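Local coordinates for Esterase/lipase (Uncultured bacterium, PDB 3K6K), which probably hydrolyses carboxylic ester bonds, as an alpha/beta-hydrolase related to hormone-sensitive lipase, at residues Y85-G90 / L117-A122; A137-L142 / D173-P178. All blocks are in the same frame, centred on the assembly; numbering follows the deposited sequence.

How the interactions relate
Both contacts belong to the alpha/beta-hydrolase fold of one chain, and both segments of interaction 1 precede those of interaction 2 in the sequence. Their centres lie about 18 Å apart. Helix 129-145 links them. Its A137 CB meets L117 CD1 of interaction 1 at 3.5 Å, and the same helix supplies residues 137-142 to interaction 2. Interaction 1 is buried, with its centre about 8 Å from the centre of the chain. It adjoins the probable catalytic triad S157, H281 and E251, which G88 touches. Interaction 2 is more peripheral, about 19 Å from that centre, and joins helix 129-145 to the loop between helix 158-172 and strand 180-184.

Interaction 1: residues Y85-G90 / L117-A122; sequences YFHGGG and LDYRLA
The rings of H87 and Y119 form an offset stack, with centroids 4.4 Å apart and planes at 14°. Y119 CE2 lies under one face of the imidazole, toward its rim. Y119 has CG between the backbone N and the carbonyl carbon (chi1 65°). This brings the phenol back beneath the histidine. H87 NE2 also has a weak hydrogen bond to S93 O.

Two direct hydrogen bonds join the segments. L117 N donates to Y85 O at 2.9 Å in an almost straight bond (174°). This bond lies at the ends of the neighbouring strands 82-86 and 113-117. Beyond them, Y119 OH donates to H87 O at 2.7 Å, from above the carbonyl plane. A phenylalanine in place of Y119 could keep much of the stack but would probably leave H87 O without this donor.

One water bridges the two segments. It donates to L117 O at 2.6 Å and to Y85 O at a longer distance. It also lies 3.0 Å from H87 ND1, in the plane of the imidazole.

The apolar part is small. L117 CB meets the edge of the F86 ring at CD1 (4.0 Å), and the two side chains run side by side. F86 CB also touches Y119 CE2.

H87 to G90 match the HGGG motif of the hormone-sensitive lipase family, which typically helps form the oxyanion hole. The stack, the phenol bond and the water hold H87 from its ring and its backbone, and so probably help set the course of the glycines that follow.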
loop_
_atom_site.group_PDB
_atom_site.type_symbol
_atom_site.label_atom_id
_atom_site.label_comp_id
_atom_site.label_asym_id
_atom_site.label_seq_id
_atom_site.Cartn_x
_atom_site.Cartn_y
_atom_site.Cartn_z
ATOM N N TYR A 85 -10.598 13.521 14.318
ATOM C CA TYR A 85 -10.863 12.071 14.292
ATOM C C TYR A 85 -12.359 11.666 14.131
ATOM O O TYR A 85 -13.220 12.153 14.867
ATOM C CB TYR A 85 -10.237 11.352 15.515
ATOM C CG TYR A 85 -10.178 9.851 15.317
ATOM C CD1 TYR A 85 -11.285 9.045 15.597
ATOM C CD2 TYR A 85 -9.006 9.234 14.813
ATOM C CE1 TYR A 85 -11.234 7.658 15.348
ATOM C CE2 TYR A 85 -8.939 7.881 14.573
ATOM C CZ TYR A 85 -10.057 7.084 14.841
ATOM O OH TYR A 85 -10.008 5.728 14.588
ATOM N N PHE A 86 -12.643 10.724 13.235
ATOM C CA PHE A 86 -13.982 10.178 13.145
ATOM C C PHE A 86 -14.007 8.679 13.514
ATOM O O PHE A 86 -13.320 7.894 12.907
ATOM C CB PHE A 86 -14.589 10.378 11.738
ATOM C CG PHE A 86 -14.374 11.728 11.162
ATOM C CD1 PHE A 86 -14.805 12.870 11.831
ATOM C CD2 PHE A 86 -13.753 11.877 9.922
ATOM C CE1 PHE A 86 -14.614 14.130 11.278
ATOM C CE2 PHE A 86 -13.548 13.149 9.348
ATOM C CZ PHE A 86 -13.974 14.270 10.021
ATOM N N HIS A 87 -14.820 8.282 14.489
ATOM C CA HIS A 87 -14.837 6.910 14.986
ATOM C C HIS A 87 -15.605 5.992 14.027
ATOM O O HIS A 87 -16.333 6.445 13.186
ATOM C CB HIS A 87 -15.484 6.873 16.393
ATOM C CG HIS A 87 -16.954 7.127 16.366
ATOM N ND1 HIS A 87 -17.505 8.376 16.579
ATOM C CD2 HIS A 87 -17.982 6.314 16.042
ATOM C CE1 HIS A 87 -18.822 8.289 16.474
ATOM N NE2 HIS A 87 -19.129 7.053 16.137
ATOM N N GLY A 88 -15.410 4.696 14.151
ATOM C CA GLY A 88 -16.122 3.767 13.325
ATOM C C GLY A 88 -17.246 3.164 14.117
ATOM O O GLY A 88 -17.504 3.585 15.291
ATOM N N GLY A 89 -17.920 2.205 13.457
ATOM C CA GLY A 89 -19.098 1.537 13.997
ATOM C C GLY A 89 -20.239 1.458 12.983
ATOM O O GLY A 89 -21.431 1.489 13.340
ATOM N N GLY A 90 -19.894 1.342 11.705
ATOM C CA GLY A 90 -20.907 1.053 10.707
ATOM C C GLY A 90 -21.881 2.177 10.410
ATOM O O GLY A 90 -22.938 1.925 9.844
ATOM N N LEU A 117 -14.683 13.465 17.017
ATOM C CA LEU A 117 -15.973 14.046 16.748
ATOM C C LEU A 117 -17.084 13.126 17.144
ATOM O O LEU A 117 -17.004 11.972 16.840
ATOM C CB LEU A 117 -16.097 14.374 15.274
ATOM C CG LEU A 117 -17.308 15.222 14.972
ATOM C CD1 LEU A 117 -16.922 16.681 15.278
ATOM C CD2 LEU A 117 -17.801 15.036 13.527
ATOM N N ASP A 118 -18.124 13.635 17.824
ATOM C CA ASP A 118 -19.393 12.877 17.995
ATOM C C ASP A 118 -20.362 13.166 16.848
ATOM O O ASP A 118 -21.479 13.656 17.064
ATOM C CB ASP A 118 -20.057 13.170 19.370
ATOM C CG ASP A 118 -20.878 11.993 19.930
ATOM O OD1 ASP A 118 -21.489 11.176 19.204
ATOM O OD2 ASP A 118 -20.894 11.881 21.154
ATOM N N TYR A 119 -19.940 12.896 15.611
ATOM C CA TYR A 119 -20.841 13.076 14.461
ATOM C C TYR A 119 -22.100 12.285 14.684
ATOM O O TYR A 119 -22.098 11.365 15.449
ATOM C CB TYR A 119 -20.190 12.657 13.127
ATOM C CG TYR A 119 -19.868 11.198 13.023
ATOM C CD1 TYR A 119 -20.821 10.293 12.562
ATOM C CD2 TYR A 119 -18.610 10.721 13.348
ATOM C CE1 TYR A 119 -20.518 8.943 12.478
ATOM C CE2 TYR A 119 -18.286 9.339 13.269
ATOM C CZ TYR A 119 -19.249 8.487 12.853
ATOM O OH TYR A 119 -18.950 7.165 12.749
ATOM N N ARG A 120 -23.167 12.660 13.985
ATOM C CA ARG A 120 -24.475 12.049 14.115
ATOM C C ARG A 120 -24.549 10.691 13.492
ATOM O O ARG A 120 -24.127 10.487 12.342
ATOM C CB ARG A 120 -25.569 12.941 13.484
ATOM C CG ARG A 120 -26.318 13.805 14.491
ATOM C CD ARG A 120 -26.858 15.118 13.967
ATOM N NE ARG A 120 -26.956 15.200 12.514
ATOM C CZ ARG A 120 -26.621 16.298 11.842
ATOM N NH1 ARG A 120 -26.140 17.324 12.522
ATOM N NH2 ARG A 120 -26.721 16.374 10.520
ATOM N N LEU A 121 -25.192 9.792 14.230
ATOM C CA LEU A 121 -25.421 8.405 13.804
ATOM C C LEU A 121 -26.742 8.121 13.142
ATOM O O LEU A 121 -27.671 8.869 13.300
ATOM C CB LEU A 121 -25.349 7.497 15.024
ATOM C CG LEU A 121 -23.939 7.243 15.506
ATOM C CD1 LEU A 121 -24.065 6.243 16.644
ATOM C CD2 LEU A 121 -23.057 6.702 14.299
ATOM N N ALA A 122 -26.830 6.985 12.458
ATOM C CA ALA A 122 -28.053 6.489 11.874
ATOM C C ALA A 122 -28.515 5.266 12.691
ATOM O O ALA A 122 -27.705 4.683 13.408
ATOM C CB ALA A 122 -27.799 6.104 10.447
HETATM O O HOH W 1 -15.124 10.192 16.688
#

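Interaction 2: residues A137-L142 / D173-P178; sequences AYRALL and DGLPMP
L175 packs its two methyl branches against helix 129-145, at the centre of this contact. This is a helix-to-loop contact on one side of the alpha/beta-hydrolase sheet. The loop leaves helix 158-172 through a Schellman motif, with G174 at positive phi, and leads to strand 180-184. L175 CD1 touches Y138 CD1 at 4.1 Å and R139 CB at 4.0 Å. L175 CD2 meets L142 CD1 at 3.5 Å, which is tight for two methyl groups.

L142 belongs to the same apolar group. Its CG lies anti to the carbonyl carbon (chi1 -76°), a turn that sends CD1 toward L175 and P176. L142 CD1 comes 3.9 Å from P176 CD, at the near side of the proline ring. That methyl also sits over one face of the Y138 ring, offset toward the rim.

Y138 extends from the helix with CG opposite the backbone N (chi1 -180°). The ring and L175 lie alongside, pointing in opposite directions. The tyrosine runs at a slant to P178, with Y138 CZ 3.7 Å from P178 CG. Deeper in the fold it also touches M167 and A170 of helix 158-172, and I151 and I153 of strand 151-156. It therefore joins the loop to the neighbouring helix and the sheet.

R139 and D173 make the outer polar edge. R139 reaches beside L175, whose CD1 lies over a face of the guanidinium. R139 NH1 and D173 OD2 are 4.1 Å apart, too far for a salt bridge, so any attraction is probably modest. On the inner side the buried Y138 finds a backbone acceptor. Y138 OH donates to P176 O at 3.0 Å, with the carbonyl oxygen near the ring plane and the hydroxyl 53° out of the carbonyl plane.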
loop_
_atom_site.group_PDB
_atom_site.type_symbol
_atom_site.label_atom_id
_atom_site.label_comp_id
_atom_site.label_asym_id
_atom_site.label_seq_id
_atom_site.Cartn_x
_atom_site.Cartn_y
_atom_site.Cartn_z
ATOM N N ALA A 137 -17.343 20.454 11.217
ATOM C CA ALA A 137 -16.280 20.424 12.234
ATOM C C ALA A 137 -14.935 20.902 11.658
ATOM O O ALA A 137 -14.217 21.711 12.262
ATOM C CB ALA A 137 -16.163 19.020 12.805
ATOM N N TYR A 138 -14.622 20.417 10.468
ATOM C CA TYR A 138 -13.409 20.794 9.763
ATOM C C TYR A 138 -13.353 22.303 9.543
ATOM O O TYR A 138 -12.375 22.955 9.900
ATOM C CB TYR A 138 -13.333 20.050 8.425
ATOM C CG TYR A 138 -12.101 20.389 7.642
ATOM C CD1 TYR A 138 -12.196 20.812 6.318
ATOM C CD2 TYR A 138 -10.840 20.300 8.223
ATOM C CE1 TYR A 138 -11.077 21.077 5.585
ATOM C CE2 TYR A 138 -9.698 20.617 7.516
ATOM C CZ TYR A 138 -9.821 21.009 6.197
ATOM O OH TYR A 138 -8.701 21.288 5.476
ATOM N N ARG A 139 -14.417 22.849 8.977
ATOM C CA ARG A 139 -14.536 24.301 8.757
ATOM C C ARG A 139 -14.196 25.025 10.067
ATOM O O ARG A 139 -13.299 25.902 10.122
ATOM C CB ARG A 139 -15.950 24.628 8.278
ATOM C CG ARG A 139 -16.184 26.022 7.685
ATOM C CD ARG A 139 -17.625 26.070 7.066
ATOM N NE ARG A 139 -17.663 26.752 5.758
ATOM C CZ ARG A 139 -18.090 26.224 4.591
ATOM N NH1 ARG A 139 -18.543 24.962 4.476
ATOM N NH2 ARG A 139 -18.067 26.994 3.504
ATOM N N ALA A 140 -14.829 24.579 11.144
ATOM C CA ALA A 140 -14.589 25.182 12.436
ATOM C C ALA A 140 -13.185 24.965 12.901
ATOM O O ALA A 140 -12.606 25.817 13.577
ATOM C CB ALA A 140 -15.581 24.652 13.451
ATOM N N LEU A 141 -12.614 23.820 12.560
ATOM C CA LEU A 141 -11.255 23.532 12.999
ATOM C C LEU A 141 -10.192 24.366 12.207
ATOM O O LEU A 141 -9.122 24.719 12.729
ATOM C CB LEU A 141 -11.047 21.986 12.947
ATOM C CG LEU A 141 -9.723 21.259 13.178
ATOM C CD1 LEU A 141 -9.100 21.482 14.573
ATOM C CD2 LEU A 141 -9.990 19.764 12.906
ATOM N N LEU A 142 -10.495 24.666 10.947
ATOM C CA LEU A 142 -9.632 25.550 10.139
ATOM C C LEU A 142 -9.339 26.883 10.851
ATOM O O LEU A 142 -8.168 27.283 10.958
ATOM C CB LEU A 142 -10.230 25.776 8.752
ATOM C CG LEU A 142 -10.072 24.602 7.781
ATOM C CD1 LEU A 142 -10.983 24.721 6.588
ATOM C CD2 LEU A 142 -8.656 24.521 7.316
ATOM N N ASP A 173 -17.018 22.350 -1.637
ATOM C CA ASP A 173 -17.353 23.612 -0.994
ATOM C C ASP A 173 -16.261 24.655 -1.005
ATOM O O ASP A 173 -16.484 25.743 -0.533
ATOM C CB ASP A 173 -17.818 23.366 0.448
ATOM C CG ASP A 173 -19.132 22.594 0.502
ATOM O OD1 ASP A 173 -19.640 22.277 -0.589
ATOM O OD2 ASP A 173 -19.666 22.326 1.599
ATOM N N GLY A 174 -15.070 24.352 -1.491
ATOM C CA GLY A 174 -14.071 25.398 -1.588
ATOM C C GLY A 174 -13.213 25.585 -0.352
ATOM O O GLY A 174 -12.575 26.634 -0.180
ATOM N N LEU A 175 -13.162 24.565 0.506
ATOM C CA LEU A 175 -12.322 24.613 1.702
ATOM C C LEU A 175 -10.922 24.098 1.359
ATOM O O LEU A 175 -10.791 23.177 0.561
ATOM C CB LEU A 175 -12.976 23.774 2.808
ATOM C CG LEU A 175 -14.034 24.505 3.630
ATOM C CD1 LEU A 175 -14.701 23.570 4.653
ATOM C CD2 LEU A 175 -13.361 25.747 4.294
ATOM N N PRO A 176 -9.877 24.673 1.959
ATOM C CA PRO A 176 -8.563 24.112 1.620
ATOM C C PRO A 176 -8.477 22.643 2.063
ATOM O O PRO A 176 -9.396 22.166 2.741
ATOM C CB PRO A 176 -7.567 24.975 2.404
ATOM C CG PRO A 176 -8.372 25.700 3.438
ATOM C CD PRO A 176 -9.814 25.725 2.984
ATOM N N MET A 177 -7.412 21.941 1.651
ATOM C CA MET A 177 -7.193 20.544 2.017
ATOM C C MET A 177 -6.162 20.468 3.133
ATOM O O MET A 177 -5.244 21.264 3.168
ATOM C CB MET A 177 -6.755 19.701 0.820
ATOM C CG MET A 177 -7.841 19.414 -0.230
ATOM S SD MET A 177 -9.303 18.551 0.397
ATOM C CE MET A 177 -9.956 17.849 -1.059
ATOM N N PRO A 178 -6.313 19.473 4.030
ATOM C CA PRO A 178 -5.489 19.259 5.181
ATOM C C PRO A 178 -4.131 18.707 4.811
ATOM O O PRO A 178 -3.900 18.381 3.675
ATOM C CB PRO A 178 -6.250 18.217 5.984
ATOM C CG PRO A 178 -7.599 18.134 5.410
ATOM C CD PRO A 178 -7.453 18.527 3.979
#